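PDB 5VQH: tudor and KH domain-containing protein homolog from Bombyx mori, which takes part in primary piRNA biogenesis, represses transposable elements during spermatogenesis and binds symmetrically methylated Siwi and Ago3 through its Tudor domain. Local coordinates for residues E177-V182 and A227-E232. Sequence-based numbering, arbitrary orientation.
Sequences EELTQV and AVLVAE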
# COMPACT_ATOMS: atom_id res chain seq x y z
N GLU A 177 11.84 6.33 -4.09
CA GLU A 177 10.88 7.08 -3.30
C GLU A 177 10.89 8.55 -3.67
O GLU A 177 9.89 9.24 -3.52
CB GLU A 177 11.11 6.90 -1.81
CG GLU A 177 10.96 5.46 -1.32
CD GLU A 177 10.99 5.34 0.20
OE1 GLU A 177 10.73 6.34 0.89
OE2 GLU A 177 11.26 4.25 0.72
N GLU A 178 12.03 9.06 -4.13
CA GLU A 178 12.11 10.49 -4.46
C GLU A 178 11.43 10.68 -5.81
O GLU A 178 10.61 11.58 -5.96
CB GLU A 178 13.55 11.00 -4.52
CG GLU A 178 14.20 11.24 -3.16
CD GLU A 178 15.75 11.13 -3.16
OE1 GLU A 178 16.40 11.38 -4.21
OE2 GLU A 178 16.34 10.78 -2.10
N LEU A 179 11.77 9.82 -6.77
CA LEU A 179 11.25 9.97 -8.11
C LEU A 179 9.73 9.84 -8.15
O LEU A 179 9.07 10.59 -8.87
CB LEU A 179 11.85 8.93 -9.05
CG LEU A 179 13.35 9.03 -9.30
CD1 LEU A 179 13.84 7.80 -10.03
CD2 LEU A 179 13.63 10.29 -10.08
N THR A 180 9.16 8.91 -7.36
CA THR A 180 7.69 8.75 -7.27
C THR A 180 7.06 9.74 -6.32
O THR A 180 5.82 9.86 -6.29
CB THR A 180 7.27 7.34 -6.79
OG1 THR A 180 7.73 7.11 -5.44
CG2 THR A 180 7.83 6.25 -7.71
N GLN A 181 7.88 10.43 -5.52
CA GLN A 181 7.36 11.29 -4.45
C GLN A 181 6.29 10.57 -3.65
O GLN A 181 5.18 11.06 -3.46
CB GLN A 181 6.81 12.60 -5.01
CG GLN A 181 7.81 13.30 -5.91
CD GLN A 181 7.52 14.78 -6.09
OE1 GLN A 181 6.44 15.27 -5.78
NE2 GLN A 181 8.51 15.50 -6.59
N VAL A 182 6.65 9.38 -3.21
CA VAL A 182 5.77 8.54 -2.42
C VAL A 182 5.09 9.32 -1.31
O VAL A 182 5.70 10.16 -0.70
CB VAL A 182 6.52 7.33 -1.82
CG1 VAL A 182 7.67 7.79 -0.92
CG2 VAL A 182 5.55 6.41 -1.09
N ALA A 227 13.66 4.29 -15.95
CA ALA A 227 14.77 4.56 -16.85
C ALA A 227 15.79 5.42 -16.14
O ALA A 227 16.99 5.29 -16.37
CB ALA A 227 14.30 5.19 -18.15
N VAL A 228 15.32 6.27 -15.25
CA VAL A 228 16.21 7.01 -14.38
C VAL A 228 17.02 6.10 -13.48
O VAL A 228 18.18 6.37 -13.23
CB VAL A 228 15.46 7.97 -13.48
CG1 VAL A 228 16.39 8.62 -12.48
CG2 VAL A 228 14.78 9.05 -14.31
N LEU A 229 16.41 5.04 -12.96
CA LEU A 229 17.10 4.12 -12.06
C LEU A 229 18.19 3.35 -12.81
O LEU A 229 19.30 3.10 -12.28
CB LEU A 229 16.11 3.13 -11.42
CG LEU A 229 15.10 3.66 -10.37
CD1 LEU A 229 14.12 2.54 -9.98
CD2 LEU A 229 15.73 4.24 -9.11
N VAL A 230 17.90 2.97 -14.04
CA VAL A 230 18.87 2.24 -14.84
C VAL A 230 20.05 3.16 -15.13
O VAL A 230 21.19 2.74 -14.99
CB VAL A 230 18.26 1.71 -16.15
CG1 VAL A 230 19.35 1.15 -17.06
CG2 VAL A 230 17.18 0.66 -15.86
N ALA A 231 19.79 4.41 -15.51
CA ALA A 231 20.87 5.35 -15.89
C ALA A 231 21.78 5.69 -14.72
O ALA A 231 22.99 5.82 -14.89
CB ALA A 231 20.28 6.62 -16.47
N GLU A 232 21.19 5.84 -13.53
CA GLU A 232 21.97 6.11 -12.32
C GLU A 232 22.59 4.85 -11.74
O GLU A 232 23.12 4.87 -10.63
CB GLU A 232 21.08 6.75 -11.26
CG GLU A 232 20.53 8.12 -11.63
CD GLU A 232 19.74 8.77 -10.50
OE1 GLU A 232 19.52 8.09 -9.47
OE2 GLU A 232 19.34 9.95 -10.62
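A small, purely apolar contact joins the last turn of helix 170-179 to the C-terminal helix 225-231, with Leu-179 on one side and Val-228 and Leu-229 on the other. Only 118 Å² is buried in all, and no hydrogen bond crosses between the segments. The side chains of Leu-179 and Val-228 reach toward each other tip to tip, spanning backbones whose CA atoms lie 8.5 Å apart. Leu-179 CD1 does most of the touching: it lies 3.6 Å from Val-228 CG1 and 3.8 Å from Val-228 CB, while its sister methyl CD2 meets the same CG1 at 4.0 Å. Because the first torsion of Val-228 sets CG1 opposite the backbone N (chi1 173°), that branch, rather than CG2, faces the leucine. Leu-229 joins in with its far end, CD2 standing 4.1 Å from Leu-179 CD1; it also rests on Phe-176, about one turn before Leu-179 in helix 170-179.

Both helices belong to the staphylococcal nuclease-like (OB-fold) part of the extended Tudor domain, whereas the dimethylarginine is held mainly by residues of the Tudor barrel. Helix 225-231, the last of the chain, directly follows strand 222-224 of the mixed sheet, and three apolar side chains hold it against the end of helix 170-179. That end carries a Schellman motif, with Gln-181 at positive phi and Val-182 N bonded back to Glu-177 O at 3.3 Å. Thr-180 and Val-182 pack on Val-27 of strand 23-30. Beside the apolar cluster, Glu-178 OE1 and Glu-232 OE1 lie 6.9 Å apart, and Arg-175, salt-bridged to both, probably eases their repulsion.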